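Local coordinates for protein fusion DH (Streptomyces sp. MJ635-86F5, PDB 6K97) that is an engineered fusion of a split polyketide synthase dehydratase from cremimycin biosynthesis, which probably removes water from polyketide intermediates, at residues A[194-203]-A[217-226]; A[228-236]-A[290-298]. One frame throughout, in Å; residues are numbered along the deposited sequence.

Contact 1. Residues A[194-203]-A[217-226]; sequences GDAWDTAGLY and FRGLRAAWSS. With SO4 (sulfate ion), chain C.
Y203 brings its phenol oxygen to the backbone of L220, where L220 N donates to OH over 2.9 Å at an N-H...O angle of 162°, arriving near the ring plane. The same OH is hydrogen-bonded to H260 ND1, so two partners grip it. Over one face of the ring lies R218, whose CG stands 4.0 Å from the Y203 ring centroid and almost on its normal, a CH-pi contact. Bending at chi3, R218 presents its guanidinium edge to a sulfate: NH1 reaches O2 at 2.9 Å and NH2 reaches O4 at 3.2 Å. Y213 O also engages R218 NH1, and E215 N binds the sulfate.

W197 N donates to A223 O (2.8 Å). With CG anti to the carbonyl carbon (chi1 -69°), the rim of one W197 indole face, by CE3, meets A223 CB, and NE1 points straight at S225 OG (3.1 Å, 169°) within the ring plane. T199 OG1 finds weak partners in the carbonyls of L220 and R221. These bonds fasten the short strand 195-196 and the following helix, N-capped by D198, to strand 220-226 in the predicted C-terminal hotdog part. The sulfate, probably from the crystallisation liquor, implies that R218 and E215 N can hold an anion.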
loop_
_atom_site.group_PDB
_atom_site.type_symbol
_atom_site.label_atom_id
_atom_site.label_comp_id
_atom_site.label_asym_id
_atom_site.label_seq_id
_atom_site.Cartn_x
_atom_site.Cartn_y
_atom_site.Cartn_z
ATOM N N GLY A 194 40.717 27.987 -13.709
ATOM C CA GLY A 194 39.730 28.304 -12.665
ATOM C C GLY A 194 40.337 28.277 -11.261
ATOM O O GLY A 194 41.079 27.358 -10.939
ATOM N N ASP A 195 40.026 29.267 -10.423
ATOM C CA ASP A 195 40.554 29.299 -9.038
ATOM C C ASP A 195 40.106 28.082 -8.199
ATOM O O ASP A 195 38.908 27.888 -7.993
ATOM C CB ASP A 195 40.116 30.576 -8.302
ATOM C CG ASP A 195 40.337 31.851 -9.121
ATOM O OD1 ASP A 195 40.434 31.738 -10.365
ATOM O OD2 ASP A 195 40.411 32.960 -8.518
ATOM N N ALA A 196 41.073 27.308 -7.690
ATOM C CA ALA A 196 40.804 26.182 -6.761
ATOM C C ALA A 196 40.278 26.633 -5.370
ATOM O O ALA A 196 40.733 27.651 -4.827
ATOM C CB ALA A 196 42.051 25.339 -6.581
ATOM N N TRP A 197 39.331 25.889 -4.810
ATOM C CA TRP A 197 38.711 26.243 -3.528
ATOM C C TRP A 197 39.297 25.424 -2.380
ATOM O O TRP A 197 39.747 24.303 -2.573
ATOM C CB TRP A 197 37.201 25.944 -3.549
ATOM C CG TRP A 197 36.341 26.788 -4.437
ATOM C CD1 TRP A 197 36.736 27.561 -5.499
ATOM C CD2 TRP A 197 34.914 26.862 -4.404
ATOM N NE1 TRP A 197 35.631 28.140 -6.110
ATOM C CE2 TRP A 197 34.508 27.743 -5.437
ATOM C CE3 TRP A 197 33.945 26.317 -3.571
ATOM C CZ2 TRP A 197 33.177 28.069 -5.655
ATOM C CZ3 TRP A 197 32.602 26.663 -3.787
ATOM C CH2 TRP A 197 32.234 27.502 -4.829
ATOM N N ASP A 198 39.235 25.965 -1.170
ATOM C CA ASP A 198 39.577 25.201 0.027
ATOM C C ASP A 198 38.232 24.679 0.565
ATOM O O ASP A 198 37.462 25.404 1.196
ATOM C CB ASP A 198 40.300 26.084 1.016
ATOM C CG ASP A 198 40.901 25.327 2.129
ATOM O OD1 ASP A 198 40.309 24.352 2.550
ATOM O OD2 ASP A 198 41.976 25.722 2.626
ATOM N N THR A 199 37.948 23.419 0.283
ATOM C CA THR A 199 36.677 22.824 0.617
ATOM C C THR A 199 36.519 22.568 2.106
ATOM O O THR A 199 35.390 22.641 2.641
ATOM C CB THR A 199 36.416 21.525 -0.206
ATOM O OG1 THR A 199 37.416 20.512 0.045
ATOM C CG2 THR A 199 36.416 21.855 -1.674
ATOM N N ALA A 200 37.605 22.278 2.807
ATOM C CA ALA A 200 37.478 22.135 4.260
ATOM C C ALA A 200 37.119 23.498 4.846
ATOM O O ALA A 200 36.309 23.598 5.774
ATOM C CB ALA A 200 38.757 21.607 4.881
ATOM N N GLY A 201 37.743 24.547 4.306
ATOM C CA GLY A 201 37.366 25.912 4.670
ATOM C C GLY A 201 35.909 26.261 4.376
ATOM O O GLY A 201 35.218 26.914 5.203
ATOM N N LEU A 202 35.404 25.799 3.230
ATOM C CA LEU A 202 33.973 25.982 2.950
ATOM C C LEU A 202 33.092 25.291 4.033
ATOM O O LEU A 202 32.117 25.895 4.573
ATOM C CB LEU A 202 33.632 25.427 1.583
ATOM C CG LEU A 202 32.149 25.498 1.223
ATOM C CD1 LEU A 202 31.701 26.945 1.098
ATOM C CD2 LEU A 202 31.924 24.757 -0.052
ATOM N N TYR A 203 33.418 24.034 4.352
ATOM C CA TYR A 203 32.639 23.311 5.356
ATOM C C TYR A 203 32.704 23.979 6.717
ATOM O O TYR A 203 31.691 24.043 7.410
ATOM C CB TYR A 203 33.050 21.862 5.421
ATOM C CG TYR A 203 32.454 21.005 4.348
ATOM C CD1 TYR A 203 31.106 20.924 4.184
ATOM C CD2 TYR A 203 33.252 20.263 3.494
ATOM C CE1 TYR A 203 30.549 20.135 3.204
ATOM C CE2 TYR A 203 32.707 19.488 2.487
ATOM C CZ TYR A 203 31.348 19.411 2.358
ATOM O OH TYR A 203 30.768 18.592 1.377
ATOM N N PHE A 217 28.220 13.427 5.083
ATOM C CA PHE A 217 27.742 14.505 4.244
ATOM C C PHE A 217 28.794 15.524 3.935
ATOM O O PHE A 217 28.493 16.524 3.366
ATOM C CB PHE A 217 26.505 15.168 4.846
ATOM C CG PHE A 217 25.272 14.352 4.674
ATOM C CD1 PHE A 217 25.046 13.244 5.481
ATOM C CD2 PHE A 217 24.370 14.641 3.679
ATOM C CE1 PHE A 217 23.941 12.454 5.306
ATOM C CE2 PHE A 217 23.266 13.844 3.483
ATOM C CZ PHE A 217 23.049 12.744 4.312
ATOM N N ARG A 218 30.048 15.253 4.233
ATOM C CA ARG A 218 31.116 16.173 3.822
ATOM C C ARG A 218 31.775 15.538 2.604
ATOM O O ARG A 218 32.937 15.175 2.638
ATOM C CB ARG A 218 32.127 16.382 4.933
ATOM C CG ARG A 218 31.613 17.217 6.070
ATOM C CD ARG A 218 32.743 17.920 6.801
ATOM N NE ARG A 218 33.591 16.935 7.457
ATOM C CZ ARG A 218 33.360 16.403 8.662
ATOM N NH1 ARG A 218 32.276 16.700 9.379
ATOM N NH2 ARG A 218 34.195 15.499 9.149
ATOM N N GLY A 219 31.014 15.422 1.526
ATOM C CA GLY A 219 31.445 14.718 0.325
ATOM C C GLY A 219 32.062 15.563 -0.760
ATOM O O GLY A 219 32.601 15.035 -1.701
ATOM N N LEU A 220 32.052 16.885 -0.606
ATOM C CA LEU A 220 32.748 17.761 -1.555
ATOM C C LEU A 220 34.267 17.662 -1.362
ATOM O O LEU A 220 34.781 18.276 -0.485
ATOM C CB LEU A 220 32.253 19.206 -1.395
ATOM C CG LEU A 220 32.875 20.274 -2.302
ATOM C CD1 LEU A 220 32.549 20.034 -3.756
ATOM C CD2 LEU A 220 32.443 21.690 -1.921
ATOM N N ARG A 221 34.971 16.917 -2.199
ATOM C CA ARG A 221 36.430 16.755 -2.077
ATOM C C ARG A 221 37.265 17.910 -2.703
ATOM O O ARG A 221 38.370 18.156 -2.259
ATOM C CB ARG A 221 36.929 15.427 -2.724
ATOM C CG ARG A 221 36.513 14.043 -2.197
ATOM C CD ARG A 221 35.947 13.780 -0.792
ATOM N NE ARG A 221 36.413 14.625 0.283
ATOM C CZ ARG A 221 35.885 14.622 1.509
ATOM N NH1 ARG A 221 34.889 13.791 1.820
ATOM N NH2 ARG A 221 36.369 15.445 2.437
ATOM N N ALA A 222 36.761 18.565 -3.752
ATOM C CA ALA A 222 37.517 19.566 -4.550
ATOM C C ALA A 222 36.574 20.433 -5.388
ATOM O O ALA A 222 35.518 19.999 -5.756
ATOM C CB ALA A 222 38.531 18.884 -5.454
ATOM N N ALA A 223 36.944 21.674 -5.671
ATOM C CA ALA A 223 36.069 22.567 -6.417
ATOM C C ALA A 223 36.799 23.755 -7.018
ATOM O O ALA A 223 37.684 24.308 -6.404
ATOM C CB ALA A 223 34.961 23.047 -5.527
ATOM N N TRP A 224 36.406 24.134 -8.231
ATOM C CA TRP A 224 36.971 25.290 -8.962
ATOM C C TRP A 224 35.829 26.116 -9.465
ATOM O O TRP A 224 34.780 25.584 -9.807
ATOM C CB TRP A 224 37.793 24.838 -10.161
ATOM C CG TRP A 224 38.801 23.809 -9.835
ATOM C CD1 TRP A 224 40.157 24.008 -9.662
ATOM C CD2 TRP A 224 38.581 22.393 -9.635
ATOM N NE1 TRP A 224 40.782 22.813 -9.361
ATOM C CE2 TRP A 224 39.842 21.807 -9.336
ATOM C CE3 TRP A 224 37.461 21.570 -9.690
ATOM C CZ2 TRP A 224 40.003 20.423 -9.094
ATOM C CZ3 TRP A 224 37.626 20.177 -9.456
ATOM C CH2 TRP A 224 38.898 19.630 -9.167
ATOM N N SER A 225 36.006 27.413 -9.518
ATOM C CA SER A 225 35.067 28.240 -10.240
ATOM C C SER A 225 35.772 29.000 -11.347
ATOM O O SER A 225 36.951 29.323 -11.242
ATOM C CB SER A 225 34.354 29.199 -9.306
ATOM O OG SER A 225 35.292 29.943 -8.626
ATOM N N SER A 226 35.033 29.215 -12.427
ATOM C CA SER A 226 35.437 30.038 -13.562
ATOM C C SER A 226 34.185 30.723 -14.066
ATOM O O SER A 226 33.213 30.053 -14.457
ATOM C CB SER A 226 36.012 29.157 -14.680
ATOM O OG SER A 226 35.052 28.192 -15.114
HETATM S S SO4 C . 32.120 14.288 12.359
HETATM O O1 SO4 C . 31.100 13.363 11.770
HETATM O O2 SO4 C . 31.769 15.697 12.058
HETATM O O3 SO4 C . 32.114 14.137 13.841
HETATM O O4 SO4 C . 33.500 14.010 11.842
#

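Contact 2. Residues A[228-236]-A[290-298]; sequences EDIYADVEV and KSLRVHITP
Different first torsions bring the rings of H295 and Y231 alongside each other: H295 sets CG anti to the backbone N (chi1 -174°), whereas Y231 sets it anti to the carbonyl carbon (chi1 -65°). The result is an offset stack, centroids 4.6 Å apart and planes at 19°, on one face of an antiparallel strand pair in the predicted C-terminal hotdog fold. From the imidazole edge, NE2 of H295 donates to OD2 of D229 at 3.1 Å; the oxygen lies in the ring plane, but the donor stands above the carboxylate plane. With H295 cut back to an alanine, the D229 carboxylate would probably lose this donor and the Y231 ring its stacking partner.

On the same face, D233 OD1 sits 2.7 Å from R293 NH1 yet over the guanidinium face, the two planes nearly perpendicular, so this salt bridge rests on charge and no N-H points at the oxygen. Paired backbone bonds at I230/I296, A232/V294 and V234/L292 fix the register, as with I296 N to I230 O at 2.8 Å. These three pairs send their side chains to the other, buried face, where I230, V234 and L292 meet helix 252-266, the helix that packs on the sheet. There V234 CG2 reaches L292 CB at 3.6 Å and V294 CG2 at 4.3 Å.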
loop_
_atom_site.group_PDB
_atom_site.type_symbol
_atom_site.label_atom_id
_atom_site.label_comp_id
_atom_site.label_asym_id
_atom_site.label_seq_id
_atom_site.Cartn_x
_atom_site.Cartn_y
_atom_site.Cartn_z
ATOM N N GLU A 228 30.708 32.452 -13.841
ATOM C CA GLU A 228 29.625 32.197 -12.897
ATOM C C GLU A 228 29.469 30.684 -12.559
ATOM O O GLU A 228 28.720 30.326 -11.649
ATOM C CB GLU A 228 28.306 32.792 -13.417
ATOM C CG GLU A 228 27.998 34.215 -12.937
ATOM C CD GLU A 228 26.496 34.493 -12.860
ATOM O OE1 GLU A 228 25.997 34.761 -11.745
ATOM O OE2 GLU A 228 25.793 34.409 -13.897
ATOM N N ASP A 229 30.217 29.829 -13.252
ATOM C CA ASP A 229 30.103 28.388 -13.124
ATOM C C ASP A 229 30.988 27.732 -12.055
ATOM O O ASP A 229 32.076 28.200 -11.762
ATOM C CB ASP A 229 30.464 27.760 -14.466
ATOM C CG ASP A 229 29.414 28.004 -15.533
ATOM O OD1 ASP A 229 28.288 28.513 -15.208
ATOM O OD2 ASP A 229 29.718 27.652 -16.701
ATOM N N ILE A 230 30.546 26.588 -11.532
ATOM C CA ILE A 230 31.339 25.843 -10.585
ATOM C C ILE A 230 31.499 24.398 -11.014
ATOM O O ILE A 230 30.581 23.819 -11.544
ATOM C CB ILE A 230 30.673 25.881 -9.220
ATOM C CG1 ILE A 230 30.405 27.343 -8.837
ATOM C CG2 ILE A 230 31.538 25.165 -8.204
ATOM C CD1 ILE A 230 29.312 27.508 -7.813
ATOM N N TYR A 231 32.673 23.828 -10.770
ATOM C CA TYR A 231 32.960 22.426 -11.037
ATOM C C TYR A 231 33.367 21.732 -9.752
ATOM O O TYR A 231 34.215 22.243 -9.026
ATOM C CB TYR A 231 34.107 22.304 -12.027
ATOM C CG TYR A 231 33.770 22.850 -13.387
ATOM C CD1 TYR A 231 33.992 24.198 -13.692
ATOM C CD2 TYR A 231 33.196 22.043 -14.357
ATOM C CE1 TYR A 231 33.668 24.716 -14.932
ATOM C CE2 TYR A 231 32.860 22.561 -15.601
ATOM C CZ TYR A 231 33.120 23.894 -15.884
ATOM O OH TYR A 231 32.797 24.406 -17.121
ATOM N N ALA A 232 32.785 20.573 -9.464
ATOM C CA ALA A 232 33.004 19.918 -8.182
ATOM C C ALA A 232 33.281 18.428 -8.319
ATOM O O ALA A 232 32.581 17.742 -9.067
ATOM C CB ALA A 232 31.767 20.117 -7.336
ATOM N N ASP A 233 34.278 17.921 -7.595
ATOM C CA ASP A 233 34.421 16.490 -7.410
ATOM C C ASP A 233 33.766 16.147 -6.074
ATOM O O ASP A 233 34.122 16.707 -5.043
ATOM C CB ASP A 233 35.882 16.068 -7.409
ATOM C CG ASP A 233 36.502 16.093 -8.787
ATOM O OD1 ASP A 233 35.868 16.589 -9.744
ATOM O OD2 ASP A 233 37.618 15.577 -8.931
ATOM N N VAL A 234 32.792 15.241 -6.114
ATOM C CA VAL A 234 32.123 14.766 -4.919
ATOM C C VAL A 234 32.241 13.250 -4.838
ATOM O O VAL A 234 32.380 12.561 -5.841
ATOM C CB VAL A 234 30.639 15.217 -4.849
ATOM C CG1 VAL A 234 30.547 16.713 -5.000
ATOM C CG2 VAL A 234 29.800 14.592 -5.945
ATOM N N GLU A 235 32.209 12.759 -3.617
ATOM C CA GLU A 235 32.321 11.347 -3.303
ATOM C C GLU A 235 31.494 11.125 -2.028
ATOM O O GLU A 235 31.057 12.081 -1.434
ATOM C CB GLU A 235 33.765 10.927 -3.125
ATOM C CG GLU A 235 33.994 9.513 -3.664
ATOM C CD GLU A 235 35.464 9.127 -3.767
ATOM O OE1 GLU A 235 36.327 9.894 -3.236
ATOM O OE2 GLU A 235 35.727 8.051 -4.355
ATOM N N VAL A 236 31.183 9.884 -1.671
ATOM C CA VAL A 236 30.423 9.646 -0.443
ATOM C C VAL A 236 31.406 9.676 0.731
ATOM O O VAL A 236 32.363 8.875 0.773
ATOM C CB VAL A 236 29.691 8.281 -0.471
ATOM C CG1 VAL A 236 28.861 8.096 0.791
ATOM C CG2 VAL A 236 28.798 8.194 -1.685
ATOM N N LYS A 290 29.390 6.085 -7.691
ATOM C CA LYS A 290 30.089 6.209 -6.411
ATOM C C LYS A 290 30.726 7.577 -6.247
ATOM O O LYS A 290 30.918 8.053 -5.133
ATOM C CB LYS A 290 31.090 5.084 -6.222
ATOM C CG LYS A 290 32.456 5.289 -6.816
ATOM C CD LYS A 290 33.405 4.237 -6.253
ATOM C CE LYS A 290 34.863 4.642 -6.413
ATOM N NZ LYS A 290 35.580 4.353 -5.144
ATOM N N SER A 291 30.992 8.228 -7.373
ATOM C CA SER A 291 31.472 9.601 -7.346
ATOM C C SER A 291 31.069 10.366 -8.604
ATOM O O SER A 291 30.628 9.771 -9.577
ATOM C CB SER A 291 32.988 9.622 -7.153
ATOM O OG SER A 291 33.646 9.169 -8.274
ATOM N N LEU A 292 31.250 11.679 -8.564
ATOM C CA LEU A 292 30.753 12.560 -9.600
ATOM C C LEU A 292 31.628 13.779 -9.853
ATOM O O LEU A 292 32.199 14.332 -8.932
ATOM C CB LEU A 292 29.382 13.053 -9.194
ATOM C CG LEU A 292 28.234 12.047 -9.013
ATOM C CD1 LEU A 292 27.002 12.843 -8.685
ATOM C CD2 LEU A 292 27.929 11.242 -10.251
ATOM N N ARG A 293 31.753 14.162 -11.122
ATOM C CA ARG A 293 32.268 15.448 -11.518
ATOM C C ARG A 293 31.063 16.240 -11.960
ATOM O O ARG A 293 30.306 15.823 -12.857
ATOM C CB ARG A 293 33.279 15.343 -12.662
ATOM C CG ARG A 293 34.497 14.458 -12.349
ATOM C CD ARG A 293 35.695 14.813 -13.234
ATOM N NE ARG A 293 35.889 16.283 -13.244
ATOM C CZ ARG A 293 36.789 16.963 -12.552
ATOM N NH1 ARG A 293 37.676 16.353 -11.776
ATOM N NH2 ARG A 293 36.802 18.279 -12.659
ATOM N N VAL A 294 30.899 17.406 -11.347
ATOM C CA VAL A 294 29.660 18.132 -11.427
ATOM C C VAL A 294 29.823 19.532 -11.993
ATOM O O VAL A 294 30.630 20.310 -11.513
ATOM C CB VAL A 294 29.100 18.245 -10.022
ATOM C CG1 VAL A 294 27.848 19.079 -10.021
ATOM C CG2 VAL A 294 28.794 16.871 -9.489
ATOM N N HIS A 295 29.030 19.866 -12.986
ATOM C CA HIS A 295 29.014 21.222 -13.531
ATOM C C HIS A 295 27.787 21.916 -12.977
ATOM O O HIS A 295 26.648 21.482 -13.217
ATOM C CB HIS A 295 28.988 21.160 -15.072
ATOM C CG HIS A 295 29.106 22.489 -15.756
ATOM N ND1 HIS A 295 29.043 22.623 -17.132
ATOM C CD2 HIS A 295 29.263 23.745 -15.273
ATOM C CE1 HIS A 295 29.178 23.895 -17.467
ATOM N NE2 HIS A 295 29.321 24.597 -16.359
ATOM N N ILE A 296 28.014 22.971 -12.200
ATOM C CA ILE A 296 26.925 23.795 -11.656
ATOM C C ILE A 296 26.871 25.139 -12.342
ATOM O O ILE A 296 27.899 25.810 -12.417
ATOM C CB ILE A 296 27.146 24.050 -10.161
ATOM C CG1 ILE A 296 27.322 22.710 -9.453
ATOM C CG2 ILE A 296 25.966 24.834 -9.548
ATOM C CD1 ILE A 296 27.741 22.800 -7.997
ATOM N N THR A 297 25.703 25.524 -12.845
ATOM C CA THR A 297 25.475 26.866 -13.470
ATOM C C THR A 297 24.279 27.591 -12.830
ATOM O O THR A 297 23.311 26.945 -12.422
ATOM C CB THR A 297 25.186 26.769 -14.978
ATOM O OG1 THR A 297 23.971 26.038 -15.166
ATOM C CG2 THR A 297 26.305 26.004 -15.696
ATOM N N PRO A 298 24.318 28.929 -12.766
ATOM C CA PRO A 298 23.202 29.686 -12.152
ATOM C C PRO A 298 21.955 29.619 -12.999
ATOM O O PRO A 298 22.058 29.404 -14.203
ATOM C CB PRO A 298 23.725 31.103 -12.116
ATOM C CG PRO A 298 24.679 31.169 -13.261
ATOM C CD PRO A 298 25.367 29.834 -13.271
#

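Contacts 1 and 2 join through strands 220-226 and 229-235, which follow each other in the chain and are antiparallel neighbours; the contact centres lie 10 Å apart. Probable backbone hydrogen bonds run from Y231 N to W224 O (2.9 Å) and from R221 N to D233 O (3.0 Å). R221 and A222 both face D233, a classic beta bulge. On the helix-facing side the packing is continuous, with L220 CD1 3.7 Å from A232 CB, and helix 252-266 touches side chains of both contacts. Contact 1 thus adds the short strand 195-196 beyond 220-226, while contact 2 carries the strand order on to 291-298. At the R218 end, sulfate O1 is 11.6 Å from V236 C of contact 2.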